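Local coordinates for arabinan-endo 1,5-alpha-l-arabinase (Bacillus subtilis, PDB 1UV4), which hydrolyses internal alpha-1,5-L-arabinofuranosyl linkages of linear and sugar beet arabinan, contributing to breakdown of the plant cell wall, at residues A175-N180 and V200-C205; L264-Y269 and L280-N285. One frame throughout, in Å; residues are numbered along the deposited sequence.

Contact 1: residues A175-N180 and V200-C205; sequences AARPNN and VSFDKC
Arg-177 lies flat on the ring of Phe-202 in a cation-pi stack that joins two neighbouring blades of the beta-propeller: the loop after strand 170-175 comes up against the end of strand 195-203, the second strand of the next blade. Guanidinium and ring are parallel to within 3°, and Arg-177 CZ stands 4.0 Å from the ring centroid. Further back along the same side chain, CD makes a CH-pi contact with that ring face, 3.9 Å from the centroid. The arginine chain bends at its third torsion (chi3 77°), which lets CD and the guanidinium share one ring face. On the far face of the guanidinium sits Asn-180 CB, brought there by the type I turn from Arg-177 to Asn-180, which is closed by Asn-180 N bonding to Arg-177 O at 3.1 Å.

On the strand side of the stack, Ala-175 CB meets Val-200 CG1 at 4.3 Å; on the turn side, Asn-180 O approaches Cys-205 CB at 3.5 Å. Cys-205 is disulfide-bonded to its neighbour Cys-206, and Asp-203, two residues before it, has its side chain beside Glu-185, the inferred proton donor.

No hydrogen bond crosses between the segments. NH1 of Arg-177 instead donates to Ala-183 O, which anchors the guanidinium, so cohesion here rests on dispersion and the attraction of a cation for a ring face.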
ATOM      1  N   ALA A 175     -13.669   1.602  -3.587  1.00 12.44           N
ATOM      2  CA  ALA A 175     -13.581   3.041  -3.308  1.00 12.16           C
ATOM      3  C   ALA A 175     -13.290   3.782  -4.576  1.00 12.70           C
ATOM      4  O   ALA A 175     -12.584   3.287  -5.440  1.00 13.08           O
ATOM      5  CB  ALA A 175     -12.517   3.404  -2.214  1.00 12.45           C
ATOM      6  N   ALA A 176     -13.897   4.959  -4.702  1.00 12.25           N
ATOM      7  CA  ALA A 176     -13.712   5.799  -5.900  1.00 12.32           C
ATOM      8  C   ALA A 176     -13.901   7.263  -5.515  1.00 11.76           C
ATOM      9  O   ALA A 176     -14.553   7.586  -4.528  1.00 12.26           O
ATOM     10  CB  ALA A 176     -14.741   5.391  -6.946  1.00 12.08           C
ATOM     11  N   ARG A 177     -13.382   8.177  -6.339  1.00 11.56           N
ATOM     12  CA  ARG A 177     -13.669   9.594  -6.200  1.00 12.20           C
ATOM     13  C   ARG A 177     -14.121  10.155  -7.541  1.00 13.29           C
ATOM     14  O   ARG A 177     -13.405  10.909  -8.175  1.00 12.88           O
ATOM     15  CB  ARG A 177     -12.491  10.383  -5.677  1.00 12.03           C
ATOM     16  CG  ARG A 177     -11.994   9.921  -4.300  1.00 13.16           C
ATOM     17  CD  ARG A 177     -10.890  10.797  -3.811  1.00 14.53           C
ATOM     18  NE  ARG A 177     -11.354  12.061  -3.296  1.00 14.72           N
ATOM     19  CZ  ARG A 177     -10.581  13.115  -3.100  1.00 14.49           C
ATOM     20  NH1 ARG A 177      -9.290  13.076  -3.429  1.00 14.50           N
ATOM     21  NH2 ARG A 177     -11.098  14.225  -2.593  1.00 17.44           N
ATOM     22  N   PRO A 178     -15.349   9.805  -7.933  1.00 14.89           N
ATOM     23  CA  PRO A 178     -15.859  10.137  -9.283  1.00 14.93           C
ATOM     24  C   PRO A 178     -15.896  11.627  -9.564  1.00 15.70           C
ATOM     25  O   PRO A 178     -15.766  12.000 -10.759  1.00 15.98           O
ATOM     26  CB  PRO A 178     -17.265   9.532  -9.282  1.00 16.16           C
ATOM     27  CG  PRO A 178     -17.600   9.292  -7.855  1.00 16.87           C
ATOM     28  CD  PRO A 178     -16.341   9.046  -7.150  1.00 15.75           C
ATOM     29  N   ASN A 179     -16.054  12.453  -8.521  1.00 14.29           N
ATOM     30  CA  ASN A 179     -16.146  13.906  -8.694  1.00 15.36           C
ATOM     31  C   ASN A 179     -14.892  14.664  -8.270  1.00 14.98           C
ATOM     32  O   ASN A 179     -14.854  15.897  -8.319  1.00 15.91           O
ATOM     33  CB  ASN A 179     -17.440  14.438  -8.037  1.00 16.18           C
ATOM     34  CG  ASN A 179     -18.687  13.955  -8.776  1.00 18.55           C
ATOM     35  OD1 ASN A 179     -19.504  13.238  -8.221  1.00 22.32           O
ATOM     36  ND2 ASN A 179     -18.827  14.344 -10.054  1.00 22.22           N
ATOM     37  N   ASN A 180     -13.821  13.942  -7.953  1.00 14.88           N
ATOM     38  CA  ASN A 180     -12.538  14.576  -7.638  1.00 15.47           C
ATOM     39  C   ASN A 180     -11.410  13.880  -8.403  1.00 16.15           C
ATOM     40  O   ASN A 180     -10.345  13.590  -7.859  1.00 15.61           O
ATOM     41  CB  ASN A 180     -12.250  14.524  -6.119  1.00 15.90           C
ATOM     42  CG  ASN A 180     -13.062  15.503  -5.304  1.00 17.85           C
ATOM     43  OD1 ASN A 180     -12.664  16.658  -5.086  1.00 20.41           O
ATOM     44  ND2 ASN A 180     -14.214  15.046  -4.829  1.00 21.80           N
ATOM     45  N   VAL A 200      -7.676   4.594   2.570  1.00 12.65           N
ATOM     46  CA  VAL A 200      -7.072   4.969   1.306  1.00 13.57           C
ATOM     47  C   VAL A 200      -6.340   6.301   1.502  1.00 12.50           C
ATOM     48  O   VAL A 200      -6.571   7.022   2.466  1.00 13.45           O
ATOM     49  CB  VAL A 200      -8.110   5.097   0.168  1.00 13.05           C
ATOM     50  CG1 VAL A 200      -8.847   3.827  -0.012  1.00 14.10           C
ATOM     51  CG2 VAL A 200      -9.083   6.230   0.436  1.00 14.92           C
ATOM     52  N   SER A 201      -5.375   6.576   0.633  1.00 12.32           N
ATOM     53  CA  SER A 201      -4.813   7.910   0.510  1.00 12.16           C
ATOM     54  C   SER A 201      -5.637   8.713  -0.499  1.00 12.63           C
ATOM     55  O   SER A 201      -5.839   8.250  -1.611  1.00 12.69           O
ATOM     56  CB  SER A 201      -3.363   7.801   0.052  1.00 12.49           C
ATOM     57  OG  SER A 201      -2.588   7.122   1.016  1.00 14.03           O
ATOM     58  N   PHE A 202      -6.150   9.868  -0.101  1.00 12.81           N
ATOM     59  CA  PHE A 202      -6.700  10.846  -1.031  1.00 12.84           C
ATOM     60  C   PHE A 202      -5.494  11.653  -1.515  1.00 13.81           C
ATOM     61  O   PHE A 202      -4.667  12.063  -0.698  1.00 15.57           O
ATOM     62  CB  PHE A 202      -7.694  11.796  -0.330  1.00 12.58           C
ATOM     63  CG  PHE A 202      -9.087  11.253  -0.137  1.00 13.30           C
ATOM     64  CD1 PHE A 202      -9.448   9.972  -0.531  1.00 12.29           C
ATOM     65  CD2 PHE A 202     -10.029  12.051   0.482  1.00 15.06           C
ATOM     66  CE1 PHE A 202     -10.727   9.473  -0.301  1.00 14.52           C
ATOM     67  CE2 PHE A 202     -11.324  11.592   0.668  1.00 15.65           C
ATOM     68  CZ  PHE A 202     -11.676  10.301   0.261  1.00 14.33           C
ATOM     69  N   ASP A 203      -5.401  11.891  -2.805  1.00 13.80           N
ATOM     70  CA  ASP A 203      -4.270  12.599  -3.412  1.00 13.65           C
ATOM     71  C   ASP A 203      -4.761  13.943  -3.899  1.00 13.69           C
ATOM     72  O   ASP A 203      -5.941  14.182  -4.001  1.00 14.49           O
ATOM     73  CB  ASP A 203      -3.763  11.844  -4.657  1.00 13.62           C
ATOM     74  CG  ASP A 203      -3.050  10.532  -4.341  1.00 16.18           C
ATOM     75  OD1 ASP A 203      -2.758  10.241  -3.162  1.00 15.36           O
ATOM     76  OD2 ASP A 203      -2.764   9.713  -5.259  1.00 17.76           O
ATOM     77  N   LYS A 204      -3.827  14.821  -4.205  1.00 14.91           N
ATOM     78  CA  LYS A 204      -4.164  16.039  -4.920  1.00 16.19           C
ATOM     79  C   LYS A 204      -4.493  15.691  -6.359  1.00 17.14           C
ATOM     80  O   LYS A 204      -3.721  15.014  -7.038  1.00 16.67           O
ATOM     81  CB  LYS A 204      -3.019  17.034  -4.820  1.00 17.48           C
ATOM     82  CG  LYS A 204      -2.989  17.722  -3.446  1.00 21.48           C
ATOM     83  CD  LYS A 204      -1.684  17.447  -2.678  1.00 27.98           C
ATOM     84  CE  LYS A 204      -1.101  18.751  -2.075  1.00 30.38           C
ATOM     85  NZ  LYS A 204       0.314  18.581  -1.585  1.00 32.76           N
ATOM     86  N   CYS A 205      -5.645  16.160  -6.828  1.00 17.05           N
ATOM     87  CA  CYS A 205      -6.144  15.778  -8.154  1.00 18.23           C
ATOM     88  C   CYS A 205      -5.624  16.680  -9.248  1.00 17.59           C
ATOM     89  O   CYS A 205      -5.577  16.304 -10.425  1.00 18.51           O
ATOM     90  CB  CYS A 205      -7.668  15.892  -8.174  1.00 17.62           C
ATOM     91  SG  CYS A 205      -8.257  17.575  -7.909  1.00 21.70           S
TER

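Contact 2: residues L264-Y269 and L280-N285. With EDO (1,2-ethanediol), chain E.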
ATOM      1  N   LEU A 264      -0.067   1.834  12.560  1.00 11.99           N
ATOM      2  CA  LEU A 264      -0.216   2.462  11.261  1.00 13.38           C
ATOM      3  C   LEU A 264       1.091   3.095  10.861  1.00 13.15           C
ATOM      4  O   LEU A 264       1.588   3.978  11.557  1.00 12.56           O
ATOM      5  CB  LEU A 264      -1.334   3.524  11.284  1.00 14.34           C
ATOM      6  CG  LEU A 264      -1.701   3.989   9.871  1.00 16.72           C
ATOM      7  CD1 LEU A 264      -2.445   2.959   9.086  1.00 18.15           C
ATOM      8  CD2 LEU A 264      -2.450   5.311   9.847  1.00 22.00           C
ATOM      9  N   VAL A 265       1.648   2.627   9.760  1.00 12.44           N
ATOM     10  CA  VAL A 265       2.804   3.254   9.151  1.00 12.36           C
ATOM     11  C   VAL A 265       2.313   4.089   7.983  1.00 12.95           C
ATOM     12  O   VAL A 265       1.312   3.767   7.341  1.00 14.05           O
ATOM     13  CB  VAL A 265       3.900   2.209   8.694  1.00 11.93           C
ATOM     14  CG1 VAL A 265       4.329   1.345   9.899  1.00 12.42           C
ATOM     15  CG2 VAL A 265       3.426   1.327   7.554  1.00 12.43           C
ATOM     16  N   ARG A 266       3.042   5.137   7.689  1.00 12.67           N
ATOM     17  CA  ARG A 266       2.706   5.966   6.509  1.00 12.68           C
ATOM     18  C   ARG A 266       3.921   6.795   6.171  1.00 12.98           C
ATOM     19  O   ARG A 266       4.886   6.825   6.955  1.00 14.12           O
ATOM     20  CB  ARG A 266       1.525   6.900   6.811  1.00 14.21           C
ATOM     21  CG  ARG A 266       1.808   8.066   7.677  1.00 17.78           C
ATOM     22  CD  ARG A 266       1.242   7.915   8.965  1.00 20.61           C
ATOM     23  NE  ARG A 266       1.367   9.058   9.887  1.00 15.77           N
ATOM     24  CZ  ARG A 266       1.553   8.899  11.179  1.00 16.50           C
ATOM     25  NH1 ARG A 266       1.649   7.684  11.685  1.00 16.31           N
ATOM     26  NH2 ARG A 266       1.591   9.948  11.971  1.00 15.42           N
ATOM     27  N   HIS A 267       3.913   7.436   5.012  1.00 12.87           N
ATOM     28  CA  HIS A 267       4.909   8.464   4.724  1.00 13.43           C
ATOM     29  C   HIS A 267       4.293   9.829   4.953  1.00 12.90           C
ATOM     30  O   HIS A 267       3.077   9.979   4.936  1.00 12.60           O
ATOM     31  CB  HIS A 267       5.497   8.333   3.314  1.00 13.02           C
ATOM     32  CG  HIS A 267       4.507   8.524   2.192  1.00 11.32           C
ATOM     33  ND1 HIS A 267       4.160   7.521   1.306  1.00 10.71           N
ATOM     34  CD2 HIS A 267       3.796   9.620   1.813  1.00 13.45           C
ATOM     35  CE1 HIS A 267       3.246   7.981   0.460  1.00 12.75           C
ATOM     36  NE2 HIS A 267       3.001   9.245   0.760  1.00 13.20           N
ATOM     37  N   ALA A 268       5.128  10.844   5.172  1.00 13.77           N
ATOM     38  CA  ALA A 268       4.678  12.241   5.149  1.00 13.69           C
ATOM     39  C   ALA A 268       5.909  13.077   4.838  1.00 13.67           C
ATOM     40  O   ALA A 268       7.051  12.632   5.094  1.00 13.60           O
ATOM     41  CB  ALA A 268       4.049  12.645   6.448  1.00 14.01           C
ATOM     42  N   TYR A 269       5.701  14.247   4.253  1.00 12.59           N
ATOM     43  CA  TYR A 269       6.777  15.060   3.703  1.00 13.56           C
ATOM     44  C   TYR A 269       7.223  16.123   4.698  1.00 12.32           C
ATOM     45  O   TYR A 269       6.447  16.939   5.174  1.00 12.62           O
ATOM     46  CB  TYR A 269       6.305  15.671   2.412  1.00 13.67           C
ATOM     47  CG  TYR A 269       5.938  14.672   1.353  1.00 13.90           C
ATOM     48  CD1 TYR A 269       4.648  14.109   1.293  1.00 16.95           C
ATOM     49  CD2 TYR A 269       6.859  14.206   0.460  1.00 13.21           C
ATOM     50  CE1 TYR A 269       4.301  13.200   0.298  1.00 17.60           C
ATOM     51  CE2 TYR A 269       6.527  13.301  -0.517  1.00 14.58           C
ATOM     52  CZ  TYR A 269       5.245  12.793  -0.582  1.00 16.33           C
ATOM     53  OH  TYR A 269       4.922  11.895  -1.615  1.00 20.62           O
ATOM     54  N   LEU A 280       6.550   7.541   9.184  1.00 11.58           N
ATOM     55  CA  LEU A 280       5.948   7.923  10.469  1.00 11.99           C
ATOM     56  C   LEU A 280       5.105   6.746  10.927  1.00 11.25           C
ATOM     57  O   LEU A 280       4.438   6.061  10.150  1.00 12.45           O
ATOM     58  CB  LEU A 280       5.074   9.145  10.349  1.00 12.56           C
ATOM     59  CG  LEU A 280       5.772  10.491  10.350  1.00 12.59           C
ATOM     60  CD1 LEU A 280       6.711  10.711   9.217  1.00 15.05           C
ATOM     61  CD2 LEU A 280       4.731  11.614  10.365  1.00 15.01           C
ATOM     62  N   ILE A 281       5.158   6.481  12.220  1.00 10.79           N
ATOM     63  CA  ILE A 281       4.488   5.314  12.786  1.00 11.42           C
ATOM     64  C   ILE A 281       3.712   5.707  14.040  1.00 11.78           C
ATOM     65  O   ILE A 281       4.254   6.393  14.901  1.00 12.19           O
ATOM     66  CB  ILE A 281       5.523   4.210  13.126  1.00 11.22           C
ATOM     67  CG1 ILE A 281       6.438   3.899  11.923  1.00 11.43           C
ATOM     68  CG2 ILE A 281       4.794   2.966  13.622  1.00 13.50           C
ATOM     69  CD1 ILE A 281       7.420   2.820  12.206  1.00 12.32           C
ATOM     70  N   ASN A 282       2.457   5.264  14.123  1.00 12.56           N
ATOM     71  CA  ASN A 282       1.637   5.463  15.316  1.00 12.83           C
ATOM     72  C   ASN A 282       1.000   4.161  15.737  1.00 12.62           C
ATOM     73  O   ASN A 282       0.748   3.305  14.917  1.00 13.66           O
ATOM     74  CB  ASN A 282       0.460   6.415  15.040  1.00 12.83           C
ATOM     75  CG  ASN A 282       0.819   7.865  15.177  1.00 13.68           C
ATOM     76  OD1 ASN A 282       1.555   8.384  14.340  1.00 16.77           O
ATOM     77  ND2 ASN A 282       0.286   8.520  16.199  1.00 15.81           N
ATOM     78  N   ASP A 283       0.651   4.040  17.015  1.00 11.77           N
ATOM     79  CA  ASP A 283      -0.284   2.999  17.440  1.00 12.94           C
ATOM     80  C   ASP A 283      -1.644   3.315  16.859  1.00 13.73           C
ATOM     81  O   ASP A 283      -1.993   4.487  16.642  1.00 13.36           O
ATOM     82  CB  ASP A 283      -0.412   3.017  18.920  1.00 11.88           C
ATOM     83  CG  ASP A 283       0.901   2.788  19.612  1.00 14.10           C
ATOM     84  OD1 ASP A 283       1.545   1.755  19.323  1.00 14.79           O
ATOM     85  OD2 ASP A 283       1.384   3.586  20.438  1.00 19.73           O
ATOM     86  N   LEU A 284      -2.408   2.266  16.597  1.00 13.98           N
ATOM     87  CA  LEU A 284      -3.779   2.362  16.091  1.00 15.59           C
ATOM     88  C   LEU A 284      -4.699   1.724  17.104  1.00 15.58           C
ATOM     89  O   LEU A 284      -4.434   0.605  17.590  1.00 16.90           O
ATOM     90  CB  LEU A 284      -3.896   1.594  14.776  1.00 16.84           C
ATOM     91  CG  LEU A 284      -4.869   1.983  13.684  1.00 20.44           C
ATOM     92  CD1 LEU A 284      -4.861   3.457  13.395  1.00 18.80           C
ATOM     93  CD2 LEU A 284      -4.509   1.146  12.462  1.00 20.06           C
ATOM     94  N   ASN A 285      -5.743   2.465  17.470  1.00 15.75           N
ATOM     95  CA  ASN A 285      -6.804   2.042  18.390  1.00 18.04           C
ATOM     96  C   ASN A 285      -8.094   1.812  17.582  1.00 17.12           C
ATOM     97  O   ASN A 285      -8.356   2.534  16.653  1.00 18.43           O
ATOM     98  CB  ASN A 285      -6.963   3.180  19.431  1.00 18.40           C
ATOM     99  CG  ASN A 285      -7.996   2.911  20.520  1.00 22.47           C
ATOM    100  OD1 ASN A 285      -8.915   2.132  20.357  1.00 25.99           O
ATOM    101  ND2 ASN A 285      -7.856   3.620  21.642  1.00 25.51           N
TER
HETATM  102  C1  EDO E1295       1.407  13.416   9.690  1.00 27.24           C
HETATM  103  O1  EDO E1295       1.061  12.051   9.894  1.00 26.84           O
HETATM  104  C2  EDO E1295       1.150  14.225  10.937  1.00 29.36           C
HETATM  105  O2  EDO E1295      -0.216  14.594  11.007  1.00 31.97           O
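Leu-264 and Asn-282 form a hydrogen-bonded pair at one end of an antiparallel hairpin, bonded in both directions: Leu-264 N to Asn-282 O at 2.9 Å and Asn-282 N to Leu-264 O at 3.0 Å. Arg-266 and Leu-280 repeat the pattern, though the bond from Arg-266 N to Leu-280 O is more bent, 145° at the hydrogen. Val-265 and Ile-281 are the non-hydrogen-bonded pair between them, where the CA-H groups of both residues point at carbonyl oxygens of the opposite strand.

The polar side-chain contact is end-on. Arg-266 NH1 and NH2 both donate to Asn-282 OD1, at 2.7 and 2.8 Å, from the same face of the amide, whose plane is turned 45° from the guanidinium. The oxygen lies close to the guanidinium plane. At another edge, NE and NH2 share O1 of a 1,2-ethanediol, probably from the crystallisation liquor. The sharp bend of the arginine at chi2 (-108°) folds its head back over the partner strand, where Leu-280 CB lies 3.6 Å above the guanidinium plane, over its centre.

Apolar contacts fill in both faces. The side chains of Val-265 and Ile-281 lie side by side, pointing the same way, with CG1 to CG1 at 3.9 Å, while Leu-264 CB packs against the Leu-284 methyls and Ala-268 CB against Leu-280 CD2.

Strand 276-283 has 4-8 along its other edge, and 263-270 has 250-259, so this hairpin is the middle of a four-stranded blade; Val-265 packs on Asp-257, a calcium-site residue of strand 250-259.

Overall arrangement
Every touching residue of contact 2 is buried, and the pairing joins adjacent strands within one blade; contact 1 is partly buried and bridges two blades, with a loop on one side. The chemistry follows: backbone hydrogen bonds dominate in 264-269 with 280-285, whereas 175-180 with 200-205 has none across it and depends on a stacked side chain. Each includes an arginine: Arg-177 works across its contact mainly through a face, its NH1 bonding Ala-183 outside, whereas Arg-266 sets a face on Leu-280 and edges toward an amide oxygen and a diol. The two do not touch, their nearest atoms being about 6 Å apart, yet His-267 and Ser-201 both have outside partners linking these blades, Thr-212 and Gln-256.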